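Dehydroquinate synthase (Thermus thermophilus, PDB 1UJN) probably converts 3-deoxy-D-arabino-heptulosonate 7-phosphate into 3-dehydroquinate with release of phosphate, using NAD(+) and a zinc or cobalt ion, in the second step of chorismate biosynthesis. Local coordinates at residues 81-84 against 85-88; 97-100 against 101-105; 272-275 against 276-280. One frame throughout, in Å; residues are numbered along the deposited sequence.

Interaction 1 (81-84 against 85-88); sequences GLPR and NATL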
ATOM      1  N   GLY A  81       1.147 -20.080   4.091  1.00 35.10           N
ATOM      2  CA  GLY A  81       2.293 -19.989   3.211  1.00 33.45           C
ATOM      3  C   GLY A  81       1.966 -19.534   1.801  1.00 32.53           C
ATOM      4  O   GLY A  81       2.684 -19.866   0.863  1.00 33.55           O
ATOM      5  N   LEU A  82       0.890 -18.772   1.641  1.00 31.15           N
ATOM      6  CA  LEU A  82       0.517 -18.293   0.310  1.00 30.52           C
ATOM      7  C   LEU A  82       1.597 -17.389  -0.269  1.00 28.31           C
ATOM      8  O   LEU A  82       2.016 -16.424   0.367  1.00 26.46           O
ATOM      9  CB  LEU A  82      -0.820 -17.549   0.352  1.00 32.79           C
ATOM     10  CG  LEU A  82      -2.057 -18.450   0.429  1.00 38.18           C
ATOM     11  CD1 LEU A  82      -3.306 -17.600   0.539  1.00 39.43           C
ATOM     12  CD2 LEU A  82      -2.125 -19.330  -0.811  1.00 38.24           C
ATOM     13  N   PRO A  83       2.068 -17.702  -1.489  1.00 27.19           N
ATOM     14  CA  PRO A  83       3.108 -16.940  -2.183  1.00 27.11           C
ATOM     15  C   PRO A  83       2.608 -15.695  -2.912  1.00 25.39           C
ATOM     16  O   PRO A  83       1.408 -15.428  -2.971  1.00 23.89           O
ATOM     17  CB  PRO A  83       3.710 -17.973  -3.129  1.00 27.80           C
ATOM     18  CG  PRO A  83       2.519 -18.782  -3.511  1.00 27.41           C
ATOM     19  CD  PRO A  83       1.772 -18.956  -2.210  1.00 29.09           C
ATOM     20  N   ARG A  84       3.551 -14.949  -3.477  1.00 24.78           N
ATOM     21  CA  ARG A  84       3.274 -13.686  -4.175  1.00 25.88           C
ATOM     22  C   ARG A  84       2.396 -13.863  -5.431  1.00 25.14           C
ATOM     23  O   ARG A  84       1.775 -12.931  -5.923  1.00 24.34           O
ATOM     24  CB  ARG A  84       4.610 -13.050  -4.560  1.00 29.88           C
ATOM     25  CG  ARG A  84       4.519 -11.528  -4.663  1.00 37.66           C
ATOM     26  CD  ARG A  84       5.884 -10.886  -4.940  1.00 42.38           C
ATOM     27  NE  ARG A  84       5.736  -9.727  -5.826  1.00 47.36           N
ATOM     28  CZ  ARG A  84       6.738  -8.828  -5.839  1.00 49.35           C
ATOM     29  NH1 ARG A  84       7.803  -9.007  -5.078  1.00 51.30           N
ATOM     30  NH2 ARG A  84       6.652  -7.755  -6.632  1.00 49.46           N
ATOM     31  N   ASN A  85       2.335 -15.069  -5.992  1.00 25.22           N
ATOM     32  CA  ASN A  85       1.512 -15.271  -7.183  1.00 25.82           C
ATOM     33  C   ASN A  85       0.124 -15.778  -6.802  1.00 24.15           C
ATOM     34  O   ASN A  85      -0.643 -16.231  -7.654  1.00 24.13           O
ATOM     35  CB  ASN A  85       2.189 -16.239  -8.164  1.00 26.67           C
ATOM     36  CG  ASN A  85       2.283 -17.654  -7.631  1.00 29.90           C
ATOM     37  OD1 ASN A  85       2.607 -17.872  -6.466  1.00 32.56           O
ATOM     38  ND2 ASN A  85       2.017 -18.628  -8.495  1.00 32.32           N
ATOM     39  N   ALA A  86      -0.203 -15.688  -5.516  1.00 22.56           N
ATOM     40  CA  ALA A  86      -1.511 -16.120  -5.040  1.00 21.13           C
ATOM     41  C   ALA A  86      -2.576 -15.074  -5.380  1.00 21.20           C
ATOM     42  O   ALA A  86      -2.269 -13.904  -5.639  1.00 20.77           O
ATOM     43  CB  ALA A  86      -1.474 -16.351  -3.527  1.00 22.87           C
ATOM     44  N   THR A  87      -3.827 -15.512  -5.382  1.00 19.44           N
ATOM     45  CA  THR A  87      -4.952 -14.627  -5.655  1.00 20.37           C
ATOM     46  C   THR A  87      -5.903 -14.684  -4.471  1.00 18.87           C
ATOM     47  O   THR A  87      -6.222 -15.766  -3.973  1.00 20.41           O
ATOM     48  CB  THR A  87      -5.739 -15.067  -6.907  1.00 22.93           C
ATOM     49  OG1 THR A  87      -4.879 -15.036  -8.051  1.00 23.40           O
ATOM     50  CG2 THR A  87      -6.928 -14.134  -7.150  1.00 23.08           C
ATOM     51  N   LEU A  88      -6.349 -13.519  -4.014  1.00 16.91           N
ATOM     52  CA  LEU A  88      -7.295 -13.456  -2.903  1.00 17.14           C
ATOM     53  C   LEU A  88      -8.678 -13.188  -3.482  1.00 17.38           C
ATOM     54  O   LEU A  88      -8.869 -12.207  -4.198  1.00 17.94           O
ATOM     55  CB  LEU A  88      -6.931 -12.313  -1.947  1.00 17.13           C
ATOM     56  CG  LEU A  88      -7.860 -12.136  -0.737  1.00 16.66           C
ATOM     57  CD1 LEU A  88      -7.728 -13.346   0.188  1.00 19.91           C
ATOM     58  CD2 LEU A  88      -7.499 -10.872   0.020  1.00 20.32           C
TER
HETATM   59  O   HOH W   1      -0.825 -12.324  -7.161  1.00 26.83           O

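Interaction 2 (97-100 against 101-105); sequences TDLG and GFVAA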
ATOM      1  N   THR A  97     -14.821  -5.869   0.655  1.00 21.72           N
ATOM      2  CA  THR A  97     -13.904  -5.554  -0.428  1.00 24.42           C
ATOM      3  C   THR A  97     -12.917  -4.492   0.035  1.00 23.06           C
ATOM      4  O   THR A  97     -11.767  -4.486  -0.397  1.00 23.12           O
ATOM      5  CB  THR A  97     -14.643  -5.098  -1.710  1.00 26.47           C
ATOM      6  OG1 THR A  97     -15.654  -4.145  -1.381  1.00 28.39           O
ATOM      7  CG2 THR A  97     -15.281  -6.293  -2.399  1.00 30.07           C
ATOM      8  N   ASP A  98     -13.360  -3.605   0.924  1.00 19.38           N
ATOM      9  CA  ASP A  98     -12.479  -2.565   1.463  1.00 20.65           C
ATOM     10  C   ASP A  98     -11.343  -3.243   2.234  1.00 19.59           C
ATOM     11  O   ASP A  98     -10.161  -2.981   1.990  1.00 18.32           O
ATOM     12  CB  ASP A  98     -13.257  -1.631   2.408  1.00 19.90           C
ATOM     13  CG  ASP A  98     -14.014  -0.537   1.667  1.00 26.42           C
ATOM     14  OD1 ASP A  98     -14.777   0.208   2.321  1.00 29.11           O
ATOM     15  OD2 ASP A  98     -13.845  -0.409   0.437  1.00 27.00           O
ATOM     16  N   LEU A  99     -11.710  -4.117   3.167  1.00 17.54           N
ATOM     17  CA  LEU A  99     -10.730  -4.840   3.972  1.00 18.09           C
ATOM     18  C   LEU A  99      -9.903  -5.801   3.121  1.00 18.59           C
ATOM     19  O   LEU A  99      -8.669  -5.746   3.126  1.00 17.71           O
ATOM     20  CB  LEU A  99     -11.436  -5.626   5.077  1.00 20.04           C
ATOM     21  CG  LEU A  99     -10.553  -6.603   5.860  1.00 20.46           C
ATOM     22  CD1 LEU A  99      -9.597  -5.823   6.754  1.00 20.59           C
ATOM     23  CD2 LEU A  99     -11.421  -7.526   6.678  1.00 23.17           C
ATOM     24  N   GLY A 100     -10.590  -6.675   2.387  1.00 19.06           N
ATOM     25  CA  GLY A 100      -9.914  -7.648   1.540  1.00 18.46           C
ATOM     26  C   GLY A 100      -9.019  -7.043   0.473  1.00 17.20           C
ATOM     27  O   GLY A 100      -7.956  -7.586   0.166  1.00 16.86           O
ATOM     28  N   GLY A 101      -9.448  -5.925  -0.106  1.00 17.14           N
ATOM     29  CA  GLY A 101      -8.645  -5.280  -1.127  1.00 17.34           C
ATOM     30  C   GLY A 101      -7.371  -4.707  -0.531  1.00 18.28           C
ATOM     31  O   GLY A 101      -6.321  -4.714  -1.169  1.00 16.02           O
ATOM     32  N   PHE A 102      -7.463  -4.214   0.703  1.00 18.14           N
ATOM     33  CA  PHE A 102      -6.306  -3.639   1.387  1.00 16.54           C
ATOM     34  C   PHE A 102      -5.335  -4.741   1.808  1.00 18.43           C
ATOM     35  O   PHE A 102      -4.111  -4.563   1.748  1.00 16.41           O
ATOM     36  CB  PHE A 102      -6.770  -2.824   2.598  1.00 16.23           C
ATOM     37  CG  PHE A 102      -5.652  -2.120   3.318  1.00 15.93           C
ATOM     38  CD1 PHE A 102      -4.723  -1.358   2.612  1.00 16.24           C
ATOM     39  CD2 PHE A 102      -5.532  -2.217   4.703  1.00 15.92           C
ATOM     40  CE1 PHE A 102      -3.688  -0.700   3.273  1.00 19.05           C
ATOM     41  CE2 PHE A 102      -4.498  -1.562   5.381  1.00 17.40           C
ATOM     42  CZ  PHE A 102      -3.573  -0.802   4.665  1.00 19.97           C
ATOM     43  N   VAL A 103      -5.880  -5.878   2.232  1.00 16.98           N
ATOM     44  CA  VAL A 103      -5.050  -7.018   2.603  1.00 16.83           C
ATOM     45  C   VAL A 103      -4.288  -7.452   1.343  1.00 17.94           C
ATOM     46  O   VAL A 103      -3.087  -7.679   1.391  1.00 17.55           O
ATOM     47  CB  VAL A 103      -5.915  -8.187   3.121  1.00 16.86           C
ATOM     48  CG1 VAL A 103      -5.095  -9.478   3.176  1.00 18.47           C
ATOM     49  CG2 VAL A 103      -6.437  -7.848   4.523  1.00 17.22           C
ATOM     50  N   ALA A 104      -4.987  -7.547   0.216  1.00 17.92           N
ATOM     51  CA  ALA A 104      -4.346  -7.936  -1.046  1.00 16.46           C
ATOM     52  C   ALA A 104      -3.288  -6.921  -1.470  1.00 16.71           C
ATOM     53  O   ALA A 104      -2.234  -7.291  -1.991  1.00 17.28           O
ATOM     54  CB  ALA A 104      -5.389  -8.071  -2.150  1.00 19.76           C
ATOM     55  N   ALA A 105      -3.578  -5.639  -1.264  1.00 14.80           N
ATOM     56  CA  ALA A 105      -2.647  -4.586  -1.640  1.00 16.28           C
ATOM     57  C   ALA A 105      -1.350  -4.608  -0.851  1.00 17.71           C
ATOM     58  O   ALA A 105      -0.326  -4.140  -1.344  1.00 17.33           O
ATOM     59  CB  ALA A 105      -3.309  -3.216  -1.481  1.00 15.83           C
TER

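Interaction 3 (272-275 against 276-280); sequences PPVR and RLLLW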
ATOM      1  N   PRO A 272     -38.545  17.138  -7.607  1.00 41.25           N
ATOM      2  CA  PRO A 272     -39.474  16.022  -7.829  1.00 40.89           C
ATOM      3  C   PRO A 272     -38.798  14.652  -7.854  1.00 40.09           C
ATOM      4  O   PRO A 272     -39.197  13.742  -7.125  1.00 39.81           O
ATOM      5  CB  PRO A 272     -40.127  16.381  -9.165  1.00 41.45           C
ATOM      6  CG  PRO A 272     -40.171  17.875  -9.108  1.00 41.67           C
ATOM      7  CD  PRO A 272     -38.784  18.217  -8.584  1.00 41.42           C
ATOM      8  N   PRO A 273     -37.758  14.485  -8.690  1.00 39.36           N
ATOM      9  CA  PRO A 273     -37.068  13.194  -8.759  1.00 38.08           C
ATOM     10  C   PRO A 273     -36.527  12.758  -7.397  1.00 37.24           C
ATOM     11  O   PRO A 273     -36.625  11.588  -7.023  1.00 36.98           O
ATOM     12  CB  PRO A 273     -35.946  13.454  -9.763  1.00 38.74           C
ATOM     13  CG  PRO A 273     -36.501  14.548 -10.625  1.00 39.75           C
ATOM     14  CD  PRO A 273     -37.148  15.452  -9.620  1.00 38.96           C
ATOM     15  N   VAL A 274     -35.959  13.707  -6.658  1.00 35.28           N
ATOM     16  CA  VAL A 274     -35.394  13.405  -5.347  1.00 33.07           C
ATOM     17  C   VAL A 274     -36.477  13.128  -4.306  1.00 33.89           C
ATOM     18  O   VAL A 274     -36.291  12.284  -3.434  1.00 33.95           O
ATOM     19  CB  VAL A 274     -34.477  14.552  -4.857  1.00 31.57           C
ATOM     20  CG1 VAL A 274     -33.922  14.230  -3.474  1.00 31.71           C
ATOM     21  CG2 VAL A 274     -33.330  14.749  -5.845  1.00 28.01           C
ATOM     22  N   ARG A 275     -37.605  13.830  -4.386  1.00 35.31           N
ATOM     23  CA  ARG A 275     -38.680  13.583  -3.431  1.00 38.79           C
ATOM     24  C   ARG A 275     -39.162  12.149  -3.630  1.00 39.49           C
ATOM     25  O   ARG A 275     -39.356  11.410  -2.662  1.00 39.81           O
ATOM     26  CB  ARG A 275     -39.846  14.555  -3.635  1.00 39.41           C
ATOM     27  CG  ARG A 275     -39.520  16.014  -3.362  1.00 41.67           C
ATOM     28  CD  ARG A 275     -40.795  16.811  -3.090  1.00 43.38           C
ATOM     29  NE  ARG A 275     -40.562  18.251  -3.058  1.00 45.67           N
ATOM     30  CZ  ARG A 275     -40.580  19.036  -4.132  1.00 45.87           C
ATOM     31  NH1 ARG A 275     -40.825  18.525  -5.331  1.00 46.48           N
ATOM     32  NH2 ARG A 275     -40.347  20.334  -4.006  1.00 46.90           N
ATOM     33  N   ARG A 276     -39.347  11.763  -4.890  1.00 41.16           N
ATOM     34  CA  ARG A 276     -39.780  10.409  -5.225  1.00 41.87           C
ATOM     35  C   ARG A 276     -38.820   9.400  -4.612  1.00 41.17           C
ATOM     36  O   ARG A 276     -39.239   8.429  -3.982  1.00 42.57           O
ATOM     37  CB  ARG A 276     -39.809  10.199  -6.744  1.00 43.70           C
ATOM     38  CG  ARG A 276     -41.152  10.461  -7.401  1.00 45.32           C
ATOM     39  CD  ARG A 276     -41.223   9.823  -8.788  1.00 46.97           C
ATOM     40  NE  ARG A 276     -40.327  10.448  -9.760  1.00 47.48           N
ATOM     41  CZ  ARG A 276     -40.465  11.690 -10.219  1.00 48.72           C
ATOM     42  NH1 ARG A 276     -41.464  12.456  -9.796  1.00 49.06           N
ATOM     43  NH2 ARG A 276     -39.604  12.167 -11.108  1.00 48.94           N
ATOM     44  N   LEU A 277     -37.527   9.638  -4.815  1.00 38.64           N
ATOM     45  CA  LEU A 277     -36.479   8.771  -4.294  1.00 36.06           C
ATOM     46  C   LEU A 277     -36.619   8.565  -2.791  1.00 34.79           C
ATOM     47  O   LEU A 277     -36.543   7.436  -2.299  1.00 34.44           O
ATOM     48  CB  LEU A 277     -35.101   9.373  -4.589  1.00 34.03           C
ATOM     49  CG  LEU A 277     -33.907   8.656  -3.945  1.00 33.55           C
ATOM     50  CD1 LEU A 277     -33.722   7.296  -4.599  1.00 33.65           C
ATOM     51  CD2 LEU A 277     -32.645   9.486  -4.098  1.00 31.76           C
ATOM     52  N   LEU A 278     -36.815   9.664  -2.067  1.00 32.57           N
ATOM     53  CA  LEU A 278     -36.949   9.627  -0.612  1.00 31.80           C
ATOM     54  C   LEU A 278     -38.189   8.901  -0.103  1.00 33.38           C
ATOM     55  O   LEU A 278     -38.143   8.259   0.945  1.00 31.46           O
ATOM     56  CB  LEU A 278     -36.919  11.051  -0.051  1.00 30.75           C
ATOM     57  CG  LEU A 278     -35.557  11.750  -0.161  1.00 30.48           C
ATOM     58  CD1 LEU A 278     -35.698  13.230   0.174  1.00 30.85           C
ATOM     59  CD2 LEU A 278     -34.564  11.079   0.775  1.00 29.48           C
ATOM     60  N   LEU A 279     -39.299   9.011  -0.828  1.00 33.88           N
ATOM     61  CA  LEU A 279     -40.528   8.334  -0.417  1.00 36.52           C
ATOM     62  C   LEU A 279     -40.376   6.833  -0.625  1.00 36.84           C
ATOM     63  O   LEU A 279     -40.785   6.031   0.212  1.00 39.10           O
ATOM     64  CB  LEU A 279     -41.721   8.851  -1.222  1.00 38.33           C
ATOM     65  CG  LEU A 279     -42.150  10.288  -0.925  1.00 40.54           C
ATOM     66  CD1 LEU A 279     -43.400  10.619  -1.727  1.00 43.09           C
ATOM     67  CD2 LEU A 279     -42.419  10.445   0.563  1.00 42.38           C
ATOM     68  N   TRP A 280     -39.782   6.463  -1.751  1.00 36.69           N
ATOM     69  CA  TRP A 280     -39.545   5.067  -2.084  1.00 36.36           C
ATOM     70  C   TRP A 280     -38.508   4.476  -1.127  1.00 36.19           C
ATOM     71  O   TRP A 280     -38.620   3.329  -0.696  1.00 35.54           O
ATOM     72  CB  TRP A 280     -39.035   4.977  -3.522  1.00 37.87           C
ATOM     73  CG  TRP A 280     -38.520   3.639  -3.920  1.00 38.52           C
ATOM     74  CD1 TRP A 280     -39.257   2.548  -4.281  1.00 39.10           C
ATOM     75  CD2 TRP A 280     -37.147   3.249  -4.019  1.00 37.82           C
ATOM     76  NE1 TRP A 280     -38.426   1.503  -4.604  1.00 38.03           N
ATOM     77  CE2 TRP A 280     -37.125   1.905  -4.452  1.00 38.98           C
ATOM     78  CE3 TRP A 280     -35.930   3.905  -3.784  1.00 38.79           C
ATOM     79  CZ2 TRP A 280     -35.933   1.203  -4.658  1.00 38.19           C
ATOM     80  CZ3 TRP A 280     -34.745   3.210  -3.988  1.00 39.51           C
ATOM     81  CH2 TRP A 280     -34.756   1.869  -4.422  1.00 40.09           C
TER

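Interaction 1 (81-84 against 85-88)
Ala-86 and Pro-83 close a type I beta turn, a textbook case of a chain reversing between a helix and a strand by means of one backbone bond and a few small apolar touches. The hydrogen bond that defines the turn runs from Ala-86 N to Pro-83 O over 3.0 Å and is moderately bent, 149° at the hydrogen. Arg-84 and Asn-85 fill the two corners. A water supplies a second polar tie: it donates to Arg-84 O at 2.9 Å and to Ala-86 O at 2.6 Å, joining the carbonyl of the first corner to that of the residue closing the turn.

The apolar contacts gather on the methyl group of Ala-86, whose CB is directed at the preceding segment. Leu-82 lies alongside it, with CD2 4.1 Å from Ala-86 CB, while CD of the Pro-83 ring stands slightly farther off. Asn-85 adds a side-chain contact of another kind. With CG set between the backbone N and the carbonyl carbon (chi1 67°), its amide reaches back beside the Pro-83 ring, and OD1 comes within 3.1 Å of Pro-83 CG, a close approach of oxygen to a ring carbon.

Before the turn, Gly-81 takes up positive phi in the Schellman motif that ends helix 67-80; after it, the chain enters strand 87-92. Pro-30 packs against Leu-82, Pro-83 and Asn-85, and Tyr-107 OH is hydrogen-bonded to Leu-82 O. Arg-84 reaches Phe-146 of the second subunit, while the backbone of Thr-87 bonds Pro-30 and Ala-32 at the start of strand 31-36, and that of Leu-88 bonds Ala-112 and Leu-114 of strand 112-117.

Interaction 2 (97-100 against 101-105)
Thr-97 O receives Gly-101 N at 2.7 Å, the first of four successive i to i+4 bonds that carry helix 94-106 across this segment. The bond is bent to 145° at the hydrogen, and Gly-101, with no side chain, sets its backbone close to this oxygen. The hydroxyl of Thr-97 turns back to Gly-94 O. Next, Asp-98 O accepts Phe-102 N over a longer 3.2 Å and also lies 3.4 Å from Phe-102 CB; its carboxylate forms a salt bridge with Lys-65. With CG anti to the backbone N (chi1 -176°), Phe-102 carries its ring away from the preceding turn, to stack with Tyr-70 of its own chain and pack on Tyr-70 of the second subunit.

This helix is the crossover of the beta-alpha-beta unit formed by strands 87-92 and 112-117, in the N-terminal part of the enzyme, where NAD(+) is predicted to bind.

Leu-99 O is met by Val-103 N at 2.9 Å. One turn apart, Leu-99 CD1 and Val-103 CG2 make a loose apolar contact at 4.4 Å, and both side chains also pack on helix 67-80. Gly-100 O then takes Ala-104 N at 3.0 Å through the straightest of the four bonds, 162° at the hydrogen, with Ala-104 CB resting 3.5 Å from that oxygen.

Interaction 3 (272-275 against 276-280)
Pro-272 O accepts Arg-276 N at 3.0 Å in a nearly straight bond, 170° at the hydrogen, and the guanidinium of the same arginine lies over it. The oxygen sits 3.7 Å from the guanidinium plane, offset toward its rim, so it faces the flat group without being hydrogen-bonded to it. A bend at chi3 (-68°) swings the arginine back over the preceding turn. NH2 then comes 3.6 Å from Pro-273 CA and 3.9 Å from Pro-273 CG, while NH1 lies nearer Pro-272.

Three more i to i+4 bonds cross between the segments, the next being Leu-277 N to Pro-273 O, and Trp-280 N to Arg-276 O carries the ladder on along helix 271-281. On the buried side, Val-274 and Leu-278 lie side by side and point the same way, with CG1 of Val-274 4.2 Å from CD1 of Leu-278; both also pack against helix 247-264. Leu-277 turns to the same helix and to Phe-175 of helix 164-181. Arg-275 extends from CG to NE and forms a salt bridge with Glu-340.

The chemistry thus divides by face: aliphatic branches seat the helix against its neighbours in the C-terminal part of the fold, while Arg-276, which also touches Glu-190, keeps its guanidinium over the Pro-272 carbonyl oxygen, where a weak electrostatic attraction may favour the folded-back position.

Interactions 1 and 2 are consecutive pieces of one structural unit: their centres lie 14 Å apart, and Leu-88 of strand 87-92 joins them, its CD2 packing 3.3 Å from Gly-100 O and 4.1 Å from Ala-104 CB. Interaction 3 belongs to the C-terminal part, on the other side of the chain's centre, about 35 Å between centres from interaction 2. Interactions 2 and 3 lie nearer different predicted sites: the side chain of Asp-98 is about 6 Å from that of Lys-131, a predicted NAD(+) ligand, and the side chain of Leu-277 is about 9 Å from that of Glu-173, a predicted zinc ligand, too far for contact. Interaction 1 lies away from these sites.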